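Local structure of putative amidohydrolase/peptidase (Burkholderia cenocepacia, 4WJB) at residues Glu53-Phe58 and Glu181-Ala186; Arg120-Ala125 and Val412-Val417; Ala317-Val322 and Leu328-Glu333. The protein is a putative zinc-dependent amidohydrolase of the peptidase M20 family that probably hydrolyses carbon-nitrogen bonds other than peptide bonds. One frame throughout, in Å; residues are numbered along the deposited sequence.

Interaction 1: Glu53-Phe58 and Glu181-Ala186; sequences ESRDLF and ERIGYA
Y185 lies across the side of helix 49-64 and meets D56 with its hydroxyl and R55 with a ring face. The one hydrogen bond across the contact runs from Y185 OH to D56 OD1, 2.7 Å long. The hydroxyl reaches the anti side of the carboxylate, 17° out of its plane. The carboxylate is only modestly tilted from the ring, and D56 OD1 lies at the ring edge, near its plane.

R55 CD sits almost over the ring centre, 4.1 Å from the centroid of the Y185 ring, in a CH-pi contact. R55 CZ is 4.9 Å from the centroid of the Y185 ring, a cation-pi pair. The guanidinium does not stack flat: its plane is turned 70° from the ring, and its edge points at Y185 CD2, 3.5 Å from R55 NH1. R55 CG is anti to the carbonyl carbon (chi1 -70°), and from there to NE the chain is extended. It therefore runs along the ring, opposite in direction to the tyrosine side chain.

The apolar part is small. I183 CD1 touches R55 CD at 4.2 Å, the two side chains crossing at about a right angle. G184, with positive phi, closes helix 176-183 with a Schellman motif and leads the chain on to Y185.

R55 NE forms a salt bridge with D51, while NH1 and NH2 hydrogen-bond to the G75 carbonyl and T139 OG1, which fixes the guanidinium's rotation. R55 and Y185 both rest on V77 of strand 77-81. The contact thus joins helix 49-64 to the end of helix 176-183 beside this strand of the M20 catalytic domain.

Interaction 2: Arg120-Ala125 and Val412-Val417; sequences RALNDA and VLLRAV
L414 spreads its two methyl groups over neighbouring residues of helix 109-124. L414 CD2 meets A121 CB at 4.1 Å. L414 CD1 meets L122 CD2 at 4.0 Å and lies almost as near to L122 CG. No hydrogen bond crosses this contact, which is purely apolar.

The torsions explain the fork. L414 CG is anti to the backbone N (chi1 170°), which carries the branch out from helix 403-421 toward helix 109-124. Its chi2 of 60° then sets how CD1 and CD2 divide between L122 and A121. L122 has its CG anti to the carbonyl carbon instead (chi1 -71°). Its CA-CB bond does not aim at helix 403-421, but the branch bends over so that CD2 arrives beside L414. The two leucines run alongside each other, pointing opposite ways. A121 needs no such turn, since its CB already faces L414.

Helix 403-421 packs on strand 91-96 of the M20 catalytic domain, an alpha/beta fold, through L413 on T93 and V417 on V91. V118, one turn before L122 on helix 109-124, touches L413 and L414, and V19, from the loop near the N-terminus, packs on L414 as well. V412 and A416 meet helix 345-357.

Interaction 3: Ala317-Val322 and Leu328-Glu333; sequences AELARV and LGAQIE
Helix 305-326 runs into strand 329-342 after a short turn, and the chain folds back so that the CA atoms of L319 and A330 come within 7.4 Å. L319 carries the contact. Its CG is anti to the backbone N (chi1 -174°), which lowers the branch onto the strand.

There the leucine meets two residues that point to the same side of the strand. L319 CD2 lies 3.7 Å from I332 CB, the branch point, and is also near CG2 and CD1 of that isoleucine. L319 CG itself sits 4.2 Å from A330 CB. The L319 and I332 side chains cross at a slant. All these contacts are apolar, with no hydrogen bond between the segments. Q331, between the two, has its CB turned away from the helix.

Strand 329-342 is antiparallel to strand 217-234 and hydrogen-bonded to it through the backbones of G329, Q331 and E333. L319 and V322 also touch M258 of helix 251-268. The contact therefore belongs to the layer where helices 305-326 and 251-268 lie on one face of the sheet of the M20 dimerisation domain.

How the interactions relate
Interactions 1 and 2 both lie in the zinc-bearing part of the chain, their centres 26 Å apart and their nearest atoms about 7 Å apart. Their segments alternate along the sequence. Interaction 3 is on the opposite side of the chain's centre, with its own centre 53 Å from interaction 1 and 55 Å from interaction 2. Along the chain it is nested inside the loop closed by interaction 2. In interaction 1, the R55 side chain is about 14 Å from the bound zinc ion and about 8 Å from that of the zinc ligand H96. Interactions 2 and 3 lie away from the annotated sites.

Interaction 1: Glu53-Phe58 and Glu181-Ala186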
ATOM      1  N   GLU A  53     -13.602 -29.421 -29.125  1.00 19.28           N
ATOM      2  CA  GLU A  53     -13.171 -30.813 -29.111  1.00 21.36           C
ATOM      3  C   GLU A  53     -13.667 -31.503 -27.848  1.00 20.04           C
ATOM      4  O   GLU A  53     -14.131 -32.641 -27.891  1.00 17.81           O
ATOM      5  CB  GLU A  53     -11.649 -30.921 -29.211  1.00 23.36           C
ATOM      6  CG  GLU A  53     -11.153 -32.357 -29.248  1.00 27.44           C
ATOM      7  CD  GLU A  53      -9.642 -32.461 -29.310  1.00 33.15           C
ATOM      8  OE1 GLU A  53      -8.965 -31.409 -29.380  1.00 35.35           O
ATOM      9  OE2 GLU A  53      -9.133 -33.601 -29.294  1.00 32.45           O
ATOM     10  N   SER A  54     -13.574 -30.796 -26.727  1.00 20.37           N
ATOM     11  CA  SER A  54     -14.044 -31.308 -25.447  1.00 22.00           C
ATOM     12  C   SER A  54     -15.554 -31.538 -25.458  1.00 19.40           C
ATOM     13  O   SER A  54     -16.053 -32.556 -24.963  1.00 18.94           O
ATOM     14  CB  SER A  54     -13.669 -30.341 -24.320  1.00 24.02           C
ATOM     15  OG  SER A  54     -14.155 -30.816 -23.080  1.00 29.62           O
ATOM     16  N   ARG A  55     -16.280 -30.579 -26.021  1.00 18.52           N
ATOM     17  CA  ARG A  55     -17.731 -30.685 -26.143  1.00 19.66           C
ATOM     18  C   ARG A  55     -18.119 -31.869 -27.034  1.00 16.85           C
ATOM     19  O   ARG A  55     -19.007 -32.654 -26.696  1.00 16.32           O
ATOM     20  CB  ARG A  55     -18.313 -29.382 -26.702  1.00 19.76           C
ATOM     21  CG  ARG A  55     -18.263 -28.199 -25.733  1.00 20.88           C
ATOM     22  CD  ARG A  55     -18.383 -26.866 -26.472  1.00 21.33           C
ATOM     23  NE  ARG A  55     -18.706 -25.776 -25.554  1.00 21.42           N
ATOM     24  CZ  ARG A  55     -19.931 -25.298 -25.376  1.00 22.05           C
ATOM     25  NH1 ARG A  55     -20.950 -25.808 -26.062  1.00 21.18           N
ATOM     26  NH2 ARG A  55     -20.142 -24.312 -24.515  1.00 21.62           N
ATOM     27  N   ASP A  56     -17.446 -31.987 -28.172  1.00 15.96           N
ATOM     28  CA  ASP A  56     -17.723 -33.062 -29.124  1.00 17.93           C
ATOM     29  C   ASP A  56     -17.505 -34.441 -28.510  1.00 19.01           C
ATOM     30  O   ASP A  56     -18.252 -35.385 -28.790  1.00 17.16           O
ATOM     31  CB  ASP A  56     -16.846 -32.926 -30.371  1.00 20.27           C
ATOM     32  CG  ASP A  56     -17.273 -31.780 -31.267  1.00 22.65           C
ATOM     33  OD1 ASP A  56     -18.371 -31.230 -31.052  1.00 22.80           O
ATOM     34  OD2 ASP A  56     -16.511 -31.441 -32.200  1.00 25.07           O
ATOM     35  N   LEU A  57     -16.463 -34.556 -27.692  1.00 18.86           N
ATOM     36  CA  LEU A  57     -16.136 -35.823 -27.042  1.00 18.30           C
ATOM     37  C   LEU A  57     -17.194 -36.193 -26.005  1.00 20.16           C
ATOM     38  O   LEU A  57     -17.607 -37.348 -25.915  1.00 19.22           O
ATOM     39  CB  LEU A  57     -14.754 -35.752 -26.387  1.00 17.68           C
ATOM     40  CG  LEU A  57     -14.185 -37.074 -25.876  1.00 18.41           C
ATOM     41  CD1 LEU A  57     -14.127 -38.071 -27.016  1.00 20.63           C
ATOM     42  CD2 LEU A  57     -12.798 -36.867 -25.288  1.00 19.15           C
ATOM     43  N   PHE A  58     -17.635 -35.210 -25.228  1.00 18.86           N
ATOM     44  CA  PHE A  58     -18.698 -35.444 -24.257  1.00 17.71           C
ATOM     45  C   PHE A  58     -19.975 -35.882 -24.964  1.00 16.78           C
ATOM     46  O   PHE A  58     -20.648 -36.827 -24.549  1.00 17.19           O
ATOM     47  CB  PHE A  58     -18.965 -34.185 -23.424  1.00 16.09           C
ATOM     48  CG  PHE A  58     -20.206 -34.277 -22.584  1.00 15.49           C
ATOM     49  CD1 PHE A  58     -20.190 -34.961 -21.385  1.00 15.02           C
ATOM     50  CD2 PHE A  58     -21.394 -33.697 -23.009  1.00 16.30           C
ATOM     51  CE1 PHE A  58     -21.342 -35.060 -20.608  1.00 16.62           C
ATOM     52  CE2 PHE A  58     -22.543 -33.790 -22.239  1.00 16.88           C
ATOM     53  CZ  PHE A  58     -22.513 -34.474 -21.036  1.00 16.57           C
ATOM     54  N   GLU A 181     -21.593 -20.112 -33.216  1.00 21.83           N
ATOM     55  CA  GLU A 181     -21.893 -20.474 -34.593  1.00 24.82           C
ATOM     56  C   GLU A 181     -20.678 -21.110 -35.262  1.00 25.00           C
ATOM     57  O   GLU A 181     -20.810 -22.074 -36.017  1.00 24.79           O
ATOM     58  CB  GLU A 181     -22.358 -19.246 -35.381  1.00 30.25           C
ATOM     59  CG  GLU A 181     -22.881 -19.565 -36.770  1.00 37.01           C
ATOM     60  CD  GLU A 181     -23.367 -18.328 -37.499  1.00 43.43           C
ATOM     61  OE1 GLU A 181     -23.316 -17.227 -36.906  1.00 44.61           O
ATOM     62  OE2 GLU A 181     -23.809 -18.458 -38.661  1.00 47.00           O
ATOM     63  N   ARG A 182     -19.496 -20.572 -34.970  1.00 24.18           N
ATOM     64  CA  ARG A 182     -18.256 -21.066 -35.563  1.00 25.13           C
ATOM     65  C   ARG A 182     -17.990 -22.531 -35.214  1.00 23.00           C
ATOM     66  O   ARG A 182     -17.611 -23.318 -36.082  1.00 22.19           O
ATOM     67  CB  ARG A 182     -17.066 -20.207 -35.116  1.00 26.78           C
ATOM     68  CG  ARG A 182     -15.754 -20.555 -35.802  1.00 26.80           C
ATOM     69  CD  ARG A 182     -14.573 -19.754 -35.236  1.00 27.41           C
ATOM     70  NE  ARG A 182     -14.272 -20.132 -33.855  1.00 27.11           N
ATOM     71  CZ  ARG A 182     -13.514 -21.171 -33.518  1.00 25.01           C
ATOM     72  NH1 ARG A 182     -12.983 -21.933 -34.468  1.00 24.88           N
ATOM     73  NH2 ARG A 182     -13.289 -21.451 -32.240  1.00 21.57           N
ATOM     74  N   ILE A 183     -18.182 -22.892 -33.951  1.00 17.52           N
ATOM     75  CA  ILE A 183     -17.841 -24.241 -33.507  1.00 22.17           C
ATOM     76  C   ILE A 183     -19.034 -25.198 -33.537  1.00 21.02           C
ATOM     77  O   ILE A 183     -18.908 -26.354 -33.146  1.00 19.54           O
ATOM     78  CB  ILE A 183     -17.237 -24.244 -32.087  1.00 20.57           C
ATOM     79  CG1 ILE A 183     -18.280 -23.824 -31.049  1.00 15.29           C
ATOM     80  CG2 ILE A 183     -16.005 -23.346 -32.033  1.00 19.61           C
ATOM     81  CD1 ILE A 183     -17.906 -24.207 -29.641  1.00 16.49           C
ATOM     82  N   GLY A 184     -20.179 -24.721 -34.013  1.00 21.37           N
ATOM     83  CA  GLY A 184     -21.321 -25.589 -34.238  1.00 22.04           C
ATOM     84  C   GLY A 184     -22.181 -25.854 -33.016  1.00 21.41           C
ATOM     85  O   GLY A 184     -22.863 -26.884 -32.945  1.00 20.51           O
ATOM     86  N   TYR A 185     -22.159 -24.926 -32.061  1.00 18.05           N
ATOM     87  CA  TYR A 185     -22.975 -25.038 -30.855  1.00 20.42           C
ATOM     88  C   TYR A 185     -23.938 -23.859 -30.670  1.00 18.83           C
ATOM     89  O   TYR A 185     -24.344 -23.544 -29.549  1.00 15.09           O
ATOM     90  CB  TYR A 185     -22.073 -25.194 -29.622  1.00 20.77           C
ATOM     91  CG  TYR A 185     -21.548 -26.603 -29.497  1.00 21.30           C
ATOM     92  CD1 TYR A 185     -20.381 -26.990 -30.142  1.00 19.80           C
ATOM     93  CD2 TYR A 185     -22.245 -27.562 -28.769  1.00 21.90           C
ATOM     94  CE1 TYR A 185     -19.909 -28.287 -30.048  1.00 21.45           C
ATOM     95  CE2 TYR A 185     -21.779 -28.861 -28.666  1.00 20.85           C
ATOM     96  CZ  TYR A 185     -20.616 -29.220 -29.313  1.00 21.10           C
ATOM     97  OH  TYR A 185     -20.153 -30.516 -29.218  1.00 20.29           O
ATOM     98  N   ALA A 186     -24.306 -23.213 -31.773  1.00 20.33           N
ATOM     99  CA  ALA A 186     -25.415 -22.267 -31.743  1.00 21.53           C
ATOM    100  C   ALA A 186     -26.709 -23.071 -31.805  1.00 21.86           C
ATOM    101  O   ALA A 186     -27.315 -23.209 -32.869  1.00 22.08           O
ATOM    102  CB  ALA A 186     -25.331 -21.277 -32.896  1.00 21.26           C
TER

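Interaction 2: Arg120-Ala125 and Val412-Val417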
ATOM      1  N   ARG A 120     -23.698 -43.734 -17.025  1.00 19.72           N
ATOM      2  CA  ARG A 120     -23.108 -45.041 -17.296  1.00 22.35           C
ATOM      3  C   ARG A 120     -23.394 -46.045 -16.181  1.00 24.87           C
ATOM      4  O   ARG A 120     -23.667 -47.215 -16.456  1.00 28.06           O
ATOM      5  CB  ARG A 120     -21.601 -44.912 -17.503  1.00 21.48           C
ATOM      6  CG  ARG A 120     -21.213 -44.241 -18.807  1.00 20.14           C
ATOM      7  CD  ARG A 120     -19.717 -43.954 -18.845  1.00 19.77           C
ATOM      8  NE  ARG A 120     -19.282 -43.505 -20.165  1.00 19.95           N
ATOM      9  CZ  ARG A 120     -18.030 -43.179 -20.465  1.00 20.18           C
ATOM     10  NH1 ARG A 120     -17.085 -43.242 -19.534  1.00 22.79           N
ATOM     11  NH2 ARG A 120     -17.722 -42.795 -21.695  1.00 18.22           N
ATOM     12  N   ALA A 121     -23.341 -45.587 -14.932  1.00 23.75           N
ATOM     13  CA  ALA A 121     -23.559 -46.472 -13.787  1.00 24.94           C
ATOM     14  C   ALA A 121     -25.013 -46.923 -13.710  1.00 24.47           C
ATOM     15  O   ALA A 121     -25.294 -48.071 -13.378  1.00 26.64           O
ATOM     16  CB  ALA A 121     -23.153 -45.786 -12.495  1.00 23.75           C
ATOM     17  N   LEU A 122     -25.934 -46.011 -14.007  1.00 22.34           N
ATOM     18  CA  LEU A 122     -27.348 -46.354 -14.065  1.00 24.29           C
ATOM     19  C   LEU A 122     -27.609 -47.368 -15.183  1.00 25.76           C
ATOM     20  O   LEU A 122     -28.405 -48.292 -15.020  1.00 28.24           O
ATOM     21  CB  LEU A 122     -28.197 -45.096 -14.263  1.00 23.57           C
ATOM     22  CG  LEU A 122     -28.280 -44.166 -13.052  1.00 25.70           C
ATOM     23  CD1 LEU A 122     -28.956 -42.851 -13.420  1.00 24.95           C
ATOM     24  CD2 LEU A 122     -29.011 -44.856 -11.903  1.00 27.69           C
ATOM     25  N   ASN A 123     -26.925 -47.194 -16.312  1.00 25.92           N
ATOM     26  CA  ASN A 123     -27.019 -48.142 -17.420  1.00 25.22           C
ATOM     27  C   ASN A 123     -26.530 -49.539 -17.024  1.00 25.72           C
ATOM     28  O   ASN A 123     -27.190 -50.536 -17.311  1.00 28.18           O
ATOM     29  CB  ASN A 123     -26.217 -47.648 -18.628  1.00 22.10           C
ATOM     30  CG  ASN A 123     -26.889 -46.492 -19.353  1.00 22.25           C
ATOM     31  OD1 ASN A 123     -28.044 -46.150 -19.085  1.00 21.94           O
ATOM     32  ND2 ASN A 123     -26.167 -45.895 -20.293  1.00 20.72           N
ATOM     33  N   ASP A 124     -25.373 -49.601 -16.370  1.00 24.04           N
ATOM     34  CA  ASP A 124     -24.789 -50.878 -15.964  1.00 27.62           C
ATOM     35  C   ASP A 124     -25.701 -51.646 -15.019  1.00 29.42           C
ATOM     36  O   ASP A 124     -25.737 -52.875 -15.040  1.00 28.21           O
ATOM     37  CB  ASP A 124     -23.429 -50.668 -15.296  1.00 27.28           C
ATOM     38  CG  ASP A 124     -22.351 -50.262 -16.277  1.00 30.42           C
ATOM     39  OD1 ASP A 124     -22.625 -50.262 -17.497  1.00 32.16           O
ATOM     40  OD2 ASP A 124     -21.226 -49.955 -15.829  1.00 33.78           O
ATOM     41  N   ALA A 125     -26.432 -50.916 -14.183  1.00 30.28           N
ATOM     42  CA  ALA A 125     -27.344 -51.539 -13.234  1.00 32.24           C
ATOM     43  C   ALA A 125     -28.733 -51.741 -13.833  1.00 30.22           C
ATOM     44  O   ALA A 125     -29.635 -52.228 -13.152  1.00 31.24           O
ATOM     45  CB  ALA A 125     -27.436 -50.703 -11.972  1.00 32.86           C
ATOM     46  N   VAL A 412     -21.531 -40.228  -4.419  1.00 22.71           N
ATOM     47  CA  VAL A 412     -22.521 -39.386  -3.754  1.00 21.00           C
ATOM     48  C   VAL A 412     -23.475 -38.766  -4.781  1.00 21.13           C
ATOM     49  O   VAL A 412     -24.690 -38.758  -4.579  1.00 21.96           O
ATOM     50  CB  VAL A 412     -21.847 -38.268  -2.918  1.00 23.39           C
ATOM     51  CG1 VAL A 412     -22.891 -37.306  -2.365  1.00 21.00           C
ATOM     52  CG2 VAL A 412     -21.021 -38.876  -1.785  1.00 20.46           C
ATOM     53  N   LEU A 413     -22.925 -38.262  -5.887  1.00 20.48           N
ATOM     54  CA  LEU A 413     -23.739 -37.698  -6.968  1.00 20.00           C
ATOM     55  C   LEU A 413     -24.707 -38.736  -7.532  1.00 21.75           C
ATOM     56  O   LEU A 413     -25.879 -38.446  -7.774  1.00 22.56           O
ATOM     57  CB  LEU A 413     -22.860 -37.164  -8.107  1.00 16.52           C
ATOM     58  CG  LEU A 413     -23.686 -36.543  -9.247  1.00 16.11           C
ATOM     59  CD1 LEU A 413     -24.338 -35.241  -8.765  1.00 15.71           C
ATOM     60  CD2 LEU A 413     -22.868 -36.303 -10.510  1.00 19.19           C
ATOM     61  N   LEU A 414     -24.197 -39.942  -7.751  1.00 21.87           N
ATOM     62  CA  LEU A 414     -25.018 -41.044  -8.242  1.00 24.05           C
ATOM     63  C   LEU A 414     -26.226 -41.289  -7.341  1.00 25.63           C
ATOM     64  O   LEU A 414     -27.353 -41.373  -7.820  1.00 24.85           O
ATOM     65  CB  LEU A 414     -24.179 -42.317  -8.357  1.00 26.48           C
ATOM     66  CG  LEU A 414     -24.949 -43.616  -8.620  1.00 27.82           C
ATOM     67  CD1 LEU A 414     -25.740 -43.546  -9.928  1.00 28.88           C
ATOM     68  CD2 LEU A 414     -24.012 -44.821  -8.613  1.00 28.31           C
ATOM     69  N   ARG A 415     -25.997 -41.392  -6.036  1.00 22.03           N
ATOM     70  CA  ARG A 415     -27.087 -41.687  -5.110  1.00 30.89           C
ATOM     71  C   ARG A 415     -28.054 -40.524  -4.960  1.00 27.47           C
ATOM     72  O   ARG A 415     -29.257 -40.727  -4.846  1.00 24.88           O
ATOM     73  CB  ARG A 415     -26.532 -42.087  -3.741  1.00 39.20           C
ATOM     74  CG  ARG A 415     -25.632 -43.301  -3.802  1.00 42.94           C
ATOM     75  CD  ARG A 415     -26.417 -44.580  -3.541  1.00 47.13           C
ATOM     76  NE  ARG A 415     -26.332 -44.961  -2.132  1.00 49.42           N
ATOM     77  CZ  ARG A 415     -25.707 -46.047  -1.682  1.00 50.32           C
ATOM     78  NH1 ARG A 415     -25.670 -46.290  -0.381  1.00 53.79           N
ATOM     79  NH2 ARG A 415     -25.125 -46.899  -2.524  1.00 48.46           N
ATOM     80  N   ALA A 416     -27.519 -39.306  -4.940  1.00 27.34           N
ATOM     81  CA  ALA A 416     -28.347 -38.107  -4.870  1.00 26.80           C
ATOM     82  C   ALA A 416     -29.252 -37.983  -6.097  1.00 25.43           C
ATOM     83  O   ALA A 416     -30.459 -37.757  -5.972  1.00 22.74           O
ATOM     84  CB  ALA A 416     -27.471 -36.865  -4.730  1.00 24.53           C
ATOM     85  N   VAL A 417     -28.656 -38.119  -7.279  1.00 21.80           N
ATOM     86  CA  VAL A 417     -29.394 -38.006  -8.532  1.00 22.33           C
ATOM     87  C   VAL A 417     -30.437 -39.103  -8.619  1.00 23.77           C
ATOM     88  O   VAL A 417     -31.590 -38.860  -8.993  1.00 26.54           O
ATOM     89  CB  VAL A 417     -28.456 -38.080  -9.754  1.00 23.40           C
ATOM     90  CG1 VAL A 417     -29.254 -38.333 -11.035  1.00 25.93           C
ATOM     91  CG2 VAL A 417     -27.636 -36.804  -9.859  1.00 24.86           C
TER

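Interaction 3: Ala317-Val322 and Leu328-Glu333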
ATOM      1  N   ALA A 317     -19.208   1.553  12.400  1.00 34.53           N
ATOM      2  CA  ALA A 317     -19.141   2.099  13.751  1.00 34.81           C
ATOM      3  C   ALA A 317     -17.695   2.323  14.179  1.00 33.59           C
ATOM      4  O   ALA A 317     -17.357   3.370  14.731  1.00 35.80           O
ATOM      5  CB  ALA A 317     -19.849   1.179  14.735  1.00 34.53           C
ATOM      6  N   GLU A 318     -16.842   1.339  13.916  1.00 29.84           N
ATOM      7  CA  GLU A 318     -15.448   1.432  14.321  1.00 30.50           C
ATOM      8  C   GLU A 318     -14.704   2.466  13.484  1.00 32.75           C
ATOM      9  O   GLU A 318     -13.830   3.166  13.994  1.00 32.57           O
ATOM     10  CB  GLU A 318     -14.758   0.073  14.221  1.00 30.22           C
ATOM     11  CG  GLU A 318     -13.297   0.071  14.678  1.00 30.23           C
ATOM     12  CD  GLU A 318     -13.129   0.319  16.170  1.00 35.62           C
ATOM     13  OE1 GLU A 318     -14.138   0.395  16.904  1.00 39.36           O
ATOM     14  OE2 GLU A 318     -11.972   0.437  16.623  1.00 38.25           O
ATOM     15  N   LEU A 319     -15.056   2.563  12.205  1.00 32.87           N
ATOM     16  CA  LEU A 319     -14.458   3.570  11.337  1.00 32.10           C
ATOM     17  C   LEU A 319     -14.721   4.969  11.894  1.00 35.19           C
ATOM     18  O   LEU A 319     -13.817   5.805  11.953  1.00 29.47           O
ATOM     19  CB  LEU A 319     -14.995   3.453   9.912  1.00 30.98           C
ATOM     20  CG  LEU A 319     -14.328   4.379   8.892  1.00 31.98           C
ATOM     21  CD1 LEU A 319     -12.852   4.042   8.774  1.00 31.04           C
ATOM     22  CD2 LEU A 319     -15.012   4.294   7.537  1.00 32.00           C
ATOM     23  N   ALA A 320     -15.959   5.205  12.320  1.00 37.85           N
ATOM     24  CA  ALA A 320     -16.340   6.481  12.918  1.00 36.79           C
ATOM     25  C   ALA A 320     -15.578   6.740  14.215  1.00 39.49           C
ATOM     26  O   ALA A 320     -15.133   7.864  14.472  1.00 39.74           O
ATOM     27  CB  ALA A 320     -17.833   6.520  13.171  1.00 38.18           C
ATOM     28  N   ARG A 321     -15.432   5.698  15.027  1.00 40.37           N
ATOM     29  CA  ARG A 321     -14.707   5.801  16.287  1.00 42.42           C
ATOM     30  C   ARG A 321     -13.241   6.152  16.042  1.00 39.72           C
ATOM     31  O   ARG A 321     -12.663   6.979  16.747  1.00 38.98           O
ATOM     32  CB  ARG A 321     -14.809   4.492  17.077  1.00 44.68           C
ATOM     33  CG  ARG A 321     -15.026   4.683  18.573  1.00 49.19           C
ATOM     34  CD  ARG A 321     -14.309   3.614  19.381  1.00 49.80           C
ATOM     35  NE  ARG A 321     -12.860   3.756  19.279  1.00 51.70           N
ATOM     36  CZ  ARG A 321     -12.016   2.746  19.095  1.00 52.03           C
ATOM     37  NH1 ARG A 321     -12.474   1.506  18.997  1.00 51.32           N
ATOM     38  NH2 ARG A 321     -10.713   2.974  19.011  1.00 51.99           N
ATOM     39  N   VAL A 322     -12.648   5.523  15.033  1.00 37.54           N
ATOM     40  CA  VAL A 322     -11.245   5.746  14.713  1.00 36.03           C
ATOM     41  C   VAL A 322     -11.016   7.143  14.143  1.00 37.25           C
ATOM     42  O   VAL A 322     -10.057   7.822  14.512  1.00 36.82           O
ATOM     43  CB  VAL A 322     -10.726   4.687  13.721  1.00 34.40           C
ATOM     44  CG1 VAL A 322      -9.382   5.097  13.142  1.00 33.41           C
ATOM     45  CG2 VAL A 322     -10.619   3.336  14.408  1.00 33.96           C
ATOM     46  N   LEU A 328      -8.671  11.976  11.925  1.00 41.33           N
ATOM     47  CA  LEU A 328      -8.642  11.725  10.490  1.00 38.44           C
ATOM     48  C   LEU A 328     -10.013  11.923   9.859  1.00 36.81           C
ATOM     49  O   LEU A 328     -11.039  11.630  10.478  1.00 38.08           O
ATOM     50  CB  LEU A 328      -8.157  10.302  10.207  1.00 37.31           C
ATOM     51  CG  LEU A 328      -6.720   9.976  10.608  1.00 35.59           C
ATOM     52  CD1 LEU A 328      -6.472   8.486  10.505  1.00 31.04           C
ATOM     53  CD2 LEU A 328      -5.749  10.746   9.737  1.00 35.16           C
ATOM     54  N   GLY A 329     -10.026  12.413   8.624  1.00 34.86           N
ATOM     55  CA  GLY A 329     -11.241  12.433   7.833  1.00 36.01           C
ATOM     56  C   GLY A 329     -11.463  11.041   7.275  1.00 37.49           C
ATOM     57  O   GLY A 329     -10.511  10.373   6.874  1.00 34.87           O
ATOM     58  N   ALA A 330     -12.715  10.595   7.258  1.00 40.37           N
ATOM     59  CA  ALA A 330     -13.028   9.249   6.798  1.00 38.58           C
ATOM     60  C   ALA A 330     -14.136   9.257   5.756  1.00 38.89           C
ATOM     61  O   ALA A 330     -15.097  10.020   5.859  1.00 40.56           O
ATOM     62  CB  ALA A 330     -13.417   8.364   7.974  1.00 38.93           C
ATOM     63  N   GLN A 331     -13.980   8.405   4.750  1.00 34.93           N
ATOM     64  CA  GLN A 331     -14.989   8.208   3.721  1.00 35.40           C
ATOM     65  C   GLN A 331     -15.120   6.714   3.478  1.00 33.47           C
ATOM     66  O   GLN A 331     -14.115   6.004   3.420  1.00 33.64           O
ATOM     67  CB  GLN A 331     -14.613   8.922   2.425  1.00 37.49           C
ATOM     68  CG  GLN A 331     -14.568  10.437   2.517  1.00 45.14           C
ATOM     69  CD  GLN A 331     -13.807  11.060   1.362  1.00 48.98           C
ATOM     70  OE1 GLN A 331     -12.580  11.181   1.405  1.00 48.66           O
ATOM     71  NE2 GLN A 331     -14.530  11.454   0.319  1.00 52.63           N
ATOM     72  N   ILE A 332     -16.350   6.231   3.345  1.00 32.89           N
ATOM     73  CA  ILE A 332     -16.571   4.815   3.066  1.00 30.66           C
ATOM     74  C   ILE A 332     -17.709   4.629   2.074  1.00 32.20           C
ATOM     75  O   ILE A 332     -18.741   5.293   2.166  1.00 33.35           O
ATOM     76  CB  ILE A 332     -16.865   4.012   4.359  1.00 27.44           C
ATOM     77  CG1 ILE A 332     -17.042   2.524   4.040  1.00 25.83           C
ATOM     78  CG2 ILE A 332     -18.080   4.575   5.098  1.00 30.56           C
ATOM     79  CD1 ILE A 332     -17.159   1.638   5.268  1.00 26.11           C
ATOM     80  N   GLU A 333     -17.504   3.734   1.113  1.00 32.53           N
ATOM     81  CA  GLU A 333     -18.521   3.442   0.115  1.00 33.49           C
ATOM     82  C   GLU A 333     -18.645   1.946  -0.106  1.00 33.16           C
ATOM     83  O   GLU A 333     -17.667   1.272  -0.424  1.00 28.89           O
ATOM     84  CB  GLU A 333     -18.205   4.136  -1.211  1.00 35.12           C
TER